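Local coordinates for uncharacterized protein (Bacteroides eggerthii DSM 20697, PDB 4ECO), which is of unknown function but, as a leucine-rich repeat solenoid, probably binds other proteins, at residues C259-T267 and N283-D294; K584-L592 and I602-Y610. All coordinates share one frame; numbering follows the deposited sequence.

Contact 1: residues C259-T267 and N283-D294; sequences CPNLTKLPT and NRGISGEQLKDD
Two straight hydrogen bonds join residues 259-267 to residues 283-294, and each runs from a backbone N-H to a side-chain oxygen. Cys259 N donates to Asn283 OD1 at 2.9 Å, and the donor lies nearly along the C=O axis of the amide. The other end of this amide is also held, because Asn283 ND2 donates to Val256 O. Both the oxygen and the nitrogen of the Asn283 amide therefore bond to backbone, which fixes its rotation. Leu265 N donates to Asp294 OD2 at 2.9 Å. Here the donor stands above the carboxylate plane, 57° out of it. Gln290 NE2 adds only weak bonds to the same carboxylate.

Two waters fill in between the backbones. One donates to Cys259 O and Leu262 O and accepts from Gly285 N. The other joins Thr263 O to Ser287 N. Ser287 is the N-cap of the helix, and its OG accepts from Gln290 N.

The apolar part centres on Leu265. Its CD2 meets Ile286 CD1 at 3.6 Å, the two side chains crossing at about a right angle. Its CG lies 3.8 Å from Leu291 CD1, and its CD1 rests on Asp294 CB. Ile286 CG1 stands anti to its carbonyl carbon (chi1 -41°), which sends CD1 in among Leu262, Lys264 and Leu265. Gln290 bends at chi2 (54°), and its CG packs on Lys264 CB at 3.7 Å. Leu262 CD1 covers the Asn283 amide.

The two segments follow the parallel strands 253-257 and 277-279. Stacked turns, inward leucines and an asparagine bonded to the backbone of the preceding turn are the marks of a leucine-rich repeat solenoid. Here the helix 288-300 lies on its convex side.

Contact 2: residues K584-L592 and I602-Y610; sequences KITPNISVL and IDLSYVCPY
Ile585 O and Asp603 O are tied together by one water. The water donates to Ile585 O at 2.6 Å and also to Asp603 O. It accepts from Tyr606 N at 3.0 Å. It thus links the backbones of residues 584-592 and 602-610. Asp603 O also takes a weak direct bond from Ile585 N. Within residues 602-610, Asp603 OD1 accepts from Ser605 N at 3.0 Å. This is an Asx turn, and it shapes the chain where strand 601-603 ends.

Two tyrosines receive aliphatic groups over one ring face each. Lys584 CD sits 3.8 Å from the centroid of the Tyr606 ring, 22° off the normal, a CH-pi contact. The lysine chain is extended beyond CG and crosses the tyrosine at about a right angle. Lys584 also runs alongside Asp603, but its NZ stays 4.7 Å from Asp603 OD2, so any attraction between the charges acts at a distance. Ile585 O lies at the edge of the Tyr606 ring. Pro587 CB makes the second CH-pi contact, 3.6 Å from the centroid of the Tyr610 ring.

Ile585 fills the buried side. Its CG1, anti to the carbonyl carbon (chi1 -55°), reaches Leu604 CD2 at 3.5 Å and also meets Ile602 CD1. Its CG2 faces Val607 CG1, which also touches the backbone oxygens of Ile585 and Thr586.

Tyr616 touches Ile585, Leu592 and Val607, and Trp558 also touches Ile585. Strand 591-593 lies between strands 570-572 and 617-619 of the repeat solenoid, while strand 601-603 pairs with strand 625-627. Helix 608-612 follows, and the disulfide from Cys608 to Cys629 ties this region to the chain beyond strand 625-627.

Both contacts belong to one leucine-rich repeat chain, but their centres are about 64 Å apart, on opposite sides of the chain's centre. Each is partly buried: leucines and isoleucines pack inside, while the outer side is threonine, lysine and glutamine in contact 1 and lysine, proline and tyrosine in contact 2. They share no helix or strand. Contact 1 joins the loop after strand 253-257 to the turn and first part of helix 288-300 after the next strand, 277-279. Side-chain oxygens take its backbone N-H groups. Contact 2, near the C-terminal end, relies on a water between backbones and on covered tyrosine faces, beside a disulfide that contact 1 lacks.

Contact 1: residues C259-T267 and N283-D294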
loop_
_atom_site.group_PDB
_atom_site.type_symbol
_atom_site.label_atom_id
_atom_site.label_comp_id
_atom_site.label_asym_id
_atom_site.label_seq_id
_atom_site.Cartn_x
_atom_site.Cartn_y
_atom_site.Cartn_z
ATOM N N CYS A 259 -19.320 -0.910 5.634
ATOM C CA CYS A 259 -20.732 -1.021 5.997
ATOM C C CYS A 259 -20.838 -0.490 7.436
ATOM O O CYS A 259 -20.510 -1.195 8.405
ATOM C CB CYS A 259 -21.243 -2.445 5.820
ATOM S SG CYS A 259 -21.184 -3.048 4.106
ATOM N N PRO A 260 -21.124 0.840 7.559
ATOM C CA PRO A 260 -21.041 1.520 8.867
ATOM C C PRO A 260 -21.959 1.006 9.965
ATOM O O PRO A 260 -21.647 1.259 11.140
ATOM C CB PRO A 260 -21.422 2.959 8.537
ATOM C CG PRO A 260 -22.169 2.884 7.279
ATOM C CD PRO A 260 -21.465 1.815 6.505
ATOM N N ASN A 261 -23.042 0.290 9.629
ATOM C CA ASN A 261 -23.939 -0.170 10.676
ATOM C C ASN A 261 -23.605 -1.620 11.128
ATOM O O ASN A 261 -24.301 -2.164 12.003
ATOM C CB ASN A 261 -25.391 -0.013 10.257
ATOM C CG ASN A 261 -25.728 1.443 10.005
ATOM O OD1 ASN A 261 -25.343 2.347 10.772
ATOM N ND2 ASN A 261 -26.391 1.717 8.889
ATOM N N LEU A 262 -22.484 -2.182 10.639
ATOM C CA LEU A 262 -22.009 -3.469 11.121
ATOM C C LEU A 262 -21.423 -3.290 12.518
ATOM O O LEU A 262 -20.670 -2.344 12.735
ATOM C CB LEU A 262 -20.947 -4.092 10.176
ATOM C CG LEU A 262 -21.361 -4.536 8.781
ATOM C CD1 LEU A 262 -20.216 -5.165 8.070
ATOM C CD2 LEU A 262 -22.504 -5.530 8.799
ATOM N N THR A 263 -21.767 -4.179 13.462
ATOM C CA THR A 263 -21.223 -4.154 14.823
ATOM C C THR A 263 -20.406 -5.416 15.023
ATOM O O THR A 263 -19.699 -5.553 16.027
ATOM C CB THR A 263 -22.305 -3.975 15.891
ATOM O OG1 THR A 263 -23.388 -4.890 15.683
ATOM C CG2 THR A 263 -22.813 -2.558 15.966
ATOM N N LYS A 264 -20.489 -6.329 14.038
ATOM C CA LYS A 264 -19.769 -7.605 13.949
ATOM C C LYS A 264 -19.732 -8.024 12.502
ATOM O O LYS A 264 -20.491 -7.489 11.697
ATOM C CB LYS A 264 -20.420 -8.701 14.837
ATOM C CG LYS A 264 -21.732 -9.271 14.290
ATOM C CD LYS A 264 -22.279 -10.412 15.110
ATOM C CE LYS A 264 -23.225 -11.225 14.280
ATOM N NZ LYS A 264 -24.065 -12.110 15.121
ATOM N N LEU A 265 -18.864 -8.971 12.150
ATOM C CA LEU A 265 -18.810 -9.478 10.768
ATOM C C LEU A 265 -19.951 -10.445 10.551
ATOM O O LEU A 265 -20.283 -11.174 11.498
ATOM C CB LEU A 265 -17.460 -10.157 10.435
ATOM C CG LEU A 265 -16.215 -9.276 10.445
ATOM C CD1 LEU A 265 -14.983 -10.094 10.145
ATOM C CD2 LEU A 265 -16.322 -8.143 9.434
ATOM N N PRO A 266 -20.574 -10.480 9.335
ATOM C CA PRO A 266 -21.655 -11.459 9.091
ATOM C C PRO A 266 -21.120 -12.879 9.315
ATOM O O PRO A 266 -19.964 -13.188 9.014
ATOM C CB PRO A 266 -22.097 -11.186 7.644
ATOM C CG PRO A 266 -21.053 -10.390 7.047
ATOM C CD PRO A 266 -20.285 -9.680 8.129
ATOM N N THR A 267 -21.938 -13.707 9.926
ATOM C CA THR A 267 -21.573 -15.051 10.380
ATOM C C THR A 267 -21.411 -16.090 9.255
ATOM O O THR A 267 -20.874 -17.182 9.512
ATOM C CB THR A 267 -22.627 -15.548 11.367
ATOM O OG1 THR A 267 -23.890 -15.576 10.703
ATOM C CG2 THR A 267 -22.706 -14.668 12.617
ATOM N N ASN A 283 -14.887 -1.176 8.285
ATOM C CA ASN A 283 -16.046 -1.473 9.131
ATOM C C ASN A 283 -15.757 -0.974 10.558
ATOM O O ASN A 283 -15.532 -1.757 11.481
ATOM C CB ASN A 283 -16.375 -2.938 9.071
ATOM C CG ASN A 283 -16.763 -3.402 7.699
ATOM O OD1 ASN A 283 -17.623 -2.803 7.034
ATOM N ND2 ASN A 283 -16.154 -4.492 7.252
ATOM N N ARG A 284 -15.735 0.365 10.707
ATOM C CA ARG A 284 -15.392 1.039 11.946
ATOM C C ARG A 284 -16.530 1.103 12.932
ATOM O O ARG A 284 -16.307 1.561 14.056
ATOM C CB ARG A 284 -14.859 2.426 11.681
ATOM C CG ARG A 284 -13.345 2.378 11.647
ATOM C CD ARG A 284 -12.726 3.681 11.231
ATOM N NE ARG A 284 -11.276 3.531 11.215
ATOM C CZ ARG A 284 -10.427 4.449 10.791
ATOM N NH1 ARG A 284 -10.873 5.621 10.347
ATOM N NH2 ARG A 284 -9.119 4.204 10.795
ATOM N N GLY A 285 -17.692 0.540 12.581
ATOM C CA GLY A 285 -18.796 0.388 13.519
ATOM C C GLY A 285 -18.526 -0.784 14.448
ATOM O O GLY A 285 -19.116 -0.875 15.534
ATOM N N ILE A 286 -17.629 -1.700 14.011
ATOM C CA ILE A 286 -17.218 -2.911 14.721
ATOM C C ILE A 286 -16.097 -2.572 15.689
ATOM O O ILE A 286 -15.041 -2.095 15.259
ATOM C CB ILE A 286 -16.779 -4.075 13.763
ATOM C CG1 ILE A 286 -17.693 -4.206 12.506
ATOM C CG2 ILE A 286 -16.632 -5.411 14.541
ATOM C CD1 ILE A 286 -17.288 -5.288 11.480
ATOM N N SER A 287 -16.301 -2.881 16.989
ATOM C CA SER A 287 -15.287 -2.654 18.025
ATOM C C SER A 287 -14.023 -3.466 17.738
ATOM O O SER A 287 -14.098 -4.521 17.090
ATOM C CB SER A 287 -15.830 -3.010 19.405
ATOM O OG SER A 287 -15.874 -4.411 19.617
ATOM N N GLY A 288 -12.887 -2.981 18.234
ATOM C CA GLY A 288 -11.623 -3.665 18.030
ATOM C C GLY A 288 -11.640 -5.088 18.543
ATOM O O GLY A 288 -11.071 -5.986 17.908
ATOM N N GLU A 289 -12.304 -5.275 19.703
ATOM C CA GLU A 289 -12.462 -6.537 20.411
ATOM C C GLU A 289 -13.292 -7.524 19.544
ATOM O O GLU A 289 -12.892 -8.667 19.320
ATOM C CB GLU A 289 -13.141 -6.265 21.782
ATOM C CG GLU A 289 -12.382 -5.350 22.751
ATOM C CD GLU A 289 -12.094 -3.908 22.353
ATOM O OE1 GLU A 289 -12.856 -3.343 21.533
ATOM O OE2 GLU A 289 -11.090 -3.347 22.854
ATOM N N GLN A 290 -14.435 -7.048 19.031
ATOM C CA GLN A 290 -15.369 -7.829 18.221
ATOM C C GLN A 290 -14.738 -8.278 16.883
ATOM O O GLN A 290 -14.958 -9.420 16.461
ATOM C CB GLN A 290 -16.660 -7.015 17.956
ATOM C CG GLN A 290 -17.797 -7.779 17.276
ATOM C CD GLN A 290 -18.168 -9.053 17.993
ATOM O OE1 GLN A 290 -18.602 -9.065 19.162
ATOM N NE2 GLN A 290 -17.981 -10.159 17.308
ATOM N N LEU A 291 -13.972 -7.385 16.220
ATOM C CA LEU A 291 -13.323 -7.715 14.955
ATOM C C LEU A 291 -12.198 -8.729 15.209
ATOM O O LEU A 291 -12.061 -9.667 14.418
ATOM C CB LEU A 291 -12.813 -6.455 14.259
ATOM C CG LEU A 291 -12.422 -6.605 12.784
ATOM C CD1 LEU A 291 -13.621 -6.902 11.917
ATOM C CD2 LEU A 291 -11.727 -5.383 12.285
ATOM N N LYS A 292 -11.458 -8.599 16.345
ATOM C CA LYS A 292 -10.398 -9.535 16.752
ATOM C C LYS A 292 -11.005 -10.926 16.929
ATOM O O LYS A 292 -10.440 -11.920 16.462
ATOM C CB LYS A 292 -9.706 -9.053 18.052
ATOM C CG LYS A 292 -8.647 -10.009 18.652
ATOM C CD LYS A 292 -8.650 -9.974 20.180
ATOM C CE LYS A 292 -9.329 -11.171 20.843
ATOM N NZ LYS A 292 -8.479 -12.412 20.840
ATOM N N ASP A 293 -12.182 -10.978 17.575
ATOM C CA ASP A 293 -12.947 -12.195 17.833
ATOM C C ASP A 293 -13.491 -12.818 16.525
ATOM O O ASP A 293 -13.392 -14.035 16.368
ATOM C CB ASP A 293 -14.086 -11.898 18.820
ATOM C CG ASP A 293 -13.609 -11.689 20.255
ATOM O OD1 ASP A 293 -12.504 -12.192 20.603
ATOM O OD2 ASP A 293 -14.360 -11.068 21.050
ATOM N N ASP A 294 -14.001 -11.996 15.583
ATOM C CA ASP A 294 -14.500 -12.479 14.285
ATOM C C ASP A 294 -13.337 -13.039 13.448
ATOM O O ASP A 294 -13.490 -14.116 12.850
ATOM C CB ASP A 294 -15.255 -11.382 13.509
ATOM C CG ASP A 294 -16.579 -10.939 14.114
ATOM O OD1 ASP A 294 -17.369 -11.828 14.560
ATOM O OD2 ASP A 294 -16.878 -9.723 14.056
HETATM O O HOH W 1 -18.966 -1.353 10.777
HETATM O O HOH W 2 -18.963 -3.802 18.017
#

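Contact 2: residues K584-L592 and I602-Y610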
loop_
_atom_site.group_PDB
_atom_site.type_symbol
_atom_site.label_atom_id
_atom_site.label_comp_id
_atom_site.label_asym_id
_atom_site.label_seq_id
_atom_site.Cartn_x
_atom_site.Cartn_y
_atom_site.Cartn_z
ATOM N N LYS A 584 36.520 28.599 -10.973
ATOM C CA LYS A 584 35.435 28.994 -11.867
ATOM C C LYS A 584 34.475 27.822 -11.981
ATOM O O LYS A 584 34.930 26.681 -12.104
ATOM C CB LYS A 584 35.966 29.406 -13.244
ATOM C CG LYS A 584 36.560 30.796 -13.290
ATOM C CD LYS A 584 37.001 31.112 -14.701
ATOM C CE LYS A 584 37.825 32.367 -14.817
ATOM N NZ LYS A 584 38.471 32.464 -16.148
ATOM N N ILE A 585 33.161 28.075 -11.882
ATOM C CA ILE A 585 32.175 27.000 -11.978
ATOM C C ILE A 585 32.208 26.463 -13.399
ATOM O O ILE A 585 32.330 27.230 -14.353
ATOM C CB ILE A 585 30.746 27.439 -11.532
ATOM C CG1 ILE A 585 30.778 28.037 -10.109
ATOM C CG2 ILE A 585 29.699 26.291 -11.655
ATOM C CD1 ILE A 585 31.303 27.118 -8.968
ATOM N N THR A 586 32.175 25.133 -13.509
ATOM C CA THR A 586 32.240 24.390 -14.762
ATOM C C THR A 586 30.819 24.087 -15.283
ATOM O O THR A 586 29.916 23.849 -14.478
ATOM C CB THR A 586 33.047 23.117 -14.534
ATOM O OG1 THR A 586 32.462 22.340 -13.476
ATOM C CG2 THR A 586 34.493 23.411 -14.228
ATOM N N PRO A 587 30.608 24.058 -16.617
ATOM C CA PRO A 587 29.250 23.804 -17.150
ATOM C C PRO A 587 28.653 22.425 -16.821
ATOM O O PRO A 587 27.419 22.291 -16.894
ATOM C CB PRO A 587 29.407 23.928 -18.666
ATOM C CG PRO A 587 30.845 23.976 -18.938
ATOM C CD PRO A 587 31.560 24.376 -17.695
ATOM N N ASN A 588 29.485 21.425 -16.431
ATOM C CA ASN A 588 28.983 20.094 -16.092
ATOM C C ASN A 588 28.125 20.160 -14.831
ATOM O O ASN A 588 27.198 19.352 -14.714
ATOM C CB ASN A 588 30.100 19.061 -15.936
ATOM C CG ASN A 588 29.601 17.616 -15.885
ATOM O OD1 ASN A 588 28.797 17.154 -16.720
ATOM N ND2 ASN A 588 30.076 16.850 -14.901
ATOM N N ILE A 589 28.360 21.139 -13.918
ATOM C CA ILE A 589 27.478 21.289 -12.747
ATOM C C ILE A 589 26.330 22.164 -13.256
ATOM O O ILE A 589 26.338 23.375 -13.049
ATOM C CB ILE A 589 28.234 21.827 -11.492
ATOM C CG1 ILE A 589 29.357 20.827 -11.092
ATOM C CG2 ILE A 589 27.275 22.046 -10.299
ATOM C CD1 ILE A 589 30.623 21.402 -10.561
ATOM N N SER A 590 25.400 21.537 -14.029
ATOM C CA SER A 590 24.276 22.162 -14.757
ATOM C C SER A 590 23.109 22.559 -13.834
ATOM O O SER A 590 22.250 23.328 -14.259
ATOM C CB SER A 590 23.772 21.251 -15.874
ATOM O OG SER A 590 23.508 19.928 -15.431
ATOM N N VAL A 591 23.082 22.081 -12.580
ATOM C CA VAL A 591 22.075 22.496 -11.594
ATOM C C VAL A 591 22.838 22.977 -10.364
ATOM O O VAL A 591 23.414 22.166 -9.640
ATOM C CB VAL A 591 21.010 21.426 -11.240
ATOM C CG1 VAL A 591 20.039 21.963 -10.193
ATOM C CG2 VAL A 591 20.251 20.965 -12.477
ATOM N N LEU A 592 22.897 24.300 -10.163
ATOM C CA LEU A 592 23.626 24.870 -9.036
ATOM C C LEU A 592 22.756 25.825 -8.243
ATOM O O LEU A 592 22.259 26.826 -8.771
ATOM C CB LEU A 592 24.893 25.585 -9.540
ATOM C CG LEU A 592 25.779 26.323 -8.533
ATOM C CD1 LEU A 592 26.523 25.354 -7.587
ATOM C CD2 LEU A 592 26.789 27.150 -9.274
ATOM N N ILE A 602 31.647 34.418 -6.298
ATOM C CA ILE A 602 31.698 33.329 -7.280
ATOM C C ILE A 602 31.771 33.882 -8.726
ATOM O O ILE A 602 31.111 34.872 -9.066
ATOM C CB ILE A 602 30.459 32.401 -7.063
ATOM C CG1 ILE A 602 30.599 31.028 -7.751
ATOM C CG2 ILE A 602 29.109 33.094 -7.340
ATOM C CD1 ILE A 602 29.679 29.914 -7.154
ATOM N N ASP A 603 32.607 33.226 -9.559
ATOM C CA ASP A 603 32.839 33.517 -10.974
ATOM C C ASP A 603 32.092 32.485 -11.832
ATOM O O ASP A 603 32.472 31.311 -11.865
ATOM C CB ASP A 603 34.354 33.499 -11.262
ATOM C CG ASP A 603 34.767 34.015 -12.636
ATOM O OD1 ASP A 603 33.941 33.955 -13.566
ATOM O OD2 ASP A 603 35.938 34.455 -12.784
ATOM N N LEU A 604 31.048 32.923 -12.534
ATOM C CA LEU A 604 30.220 32.048 -13.371
ATOM C C LEU A 604 30.477 32.273 -14.882
ATOM O O LEU A 604 29.595 32.007 -15.717
ATOM C CB LEU A 604 28.735 32.274 -13.040
ATOM C CG LEU A 604 28.282 31.989 -11.614
ATOM C CD1 LEU A 604 26.796 32.174 -11.482
ATOM C CD2 LEU A 604 28.600 30.585 -11.207
ATOM N N SER A 605 31.698 32.729 -15.226
ATOM C CA SER A 605 32.118 33.037 -16.599
ATOM C C SER A 605 31.869 31.920 -17.584
ATOM O O SER A 605 31.404 32.198 -18.689
ATOM C CB SER A 605 33.601 33.353 -16.647
ATOM O OG SER A 605 33.855 34.575 -15.984
ATOM N N TYR A 606 32.183 30.672 -17.187
ATOM C CA TYR A 606 32.103 29.487 -18.033
ATOM C C TYR A 606 30.689 28.971 -18.201
ATOM O O TYR A 606 30.386 28.358 -19.236
ATOM C CB TYR A 606 32.984 28.353 -17.460
ATOM C CG TYR A 606 34.482 28.603 -17.447
ATOM C CD1 TYR A 606 35.071 29.504 -18.333
ATOM C CD2 TYR A 606 35.322 27.861 -16.623
ATOM C CE1 TYR A 606 36.451 29.710 -18.344
ATOM C CE2 TYR A 606 36.708 28.037 -16.649
ATOM C CZ TYR A 606 37.268 28.964 -17.509
ATOM O OH TYR A 606 38.633 29.155 -17.494
ATOM N N VAL A 607 29.832 29.194 -17.201
ATOM C CA VAL A 607 28.457 28.683 -17.238
ATOM C C VAL A 607 27.511 29.717 -17.884
ATOM O O VAL A 607 26.404 29.346 -18.274
ATOM C CB VAL A 607 27.948 28.230 -15.840
ATOM C CG1 VAL A 607 28.829 27.118 -15.278
ATOM C CG2 VAL A 607 27.851 29.388 -14.859
ATOM N N CYS A 608 27.956 30.987 -18.030
ATOM C CA CYS A 608 27.147 32.061 -18.583
ATOM C C CYS A 608 26.564 31.698 -19.975
ATOM O O CYS A 608 25.344 31.738 -20.109
ATOM C CB CYS A 608 27.939 33.358 -18.639
ATOM S SG CYS A 608 26.985 34.768 -19.253
ATOM N N PRO A 609 27.348 31.316 -21.021
ATOM C CA PRO A 609 26.715 31.003 -22.317
ATOM C C PRO A 609 25.698 29.872 -22.224
ATOM O O PRO A 609 24.781 29.830 -23.035
ATOM C CB PRO A 609 27.888 30.611 -23.209
ATOM C CG PRO A 609 29.017 30.367 -22.307
ATOM C CD PRO A 609 28.823 31.241 -21.133
ATOM N N TYR A 610 25.831 28.991 -21.216
ATOM C CA TYR A 610 24.897 27.900 -20.959
ATOM C C TYR A 610 23.617 28.432 -20.331
ATOM O O TYR A 610 22.530 27.900 -20.579
ATOM C CB TYR A 610 25.544 26.856 -20.056
ATOM C CG TYR A 610 26.549 25.983 -20.779
ATOM C CD1 TYR A 610 27.890 26.377 -20.911
ATOM C CD2 TYR A 610 26.164 24.773 -21.357
ATOM C CE1 TYR A 610 28.817 25.581 -21.593
ATOM C CE2 TYR A 610 27.088 23.962 -22.018
ATOM C CZ TYR A 610 28.414 24.359 -22.112
ATOM O OH TYR A 610 29.303 23.535 -22.736
HETATM O O HOH W 3 32.522 29.853 -14.354
#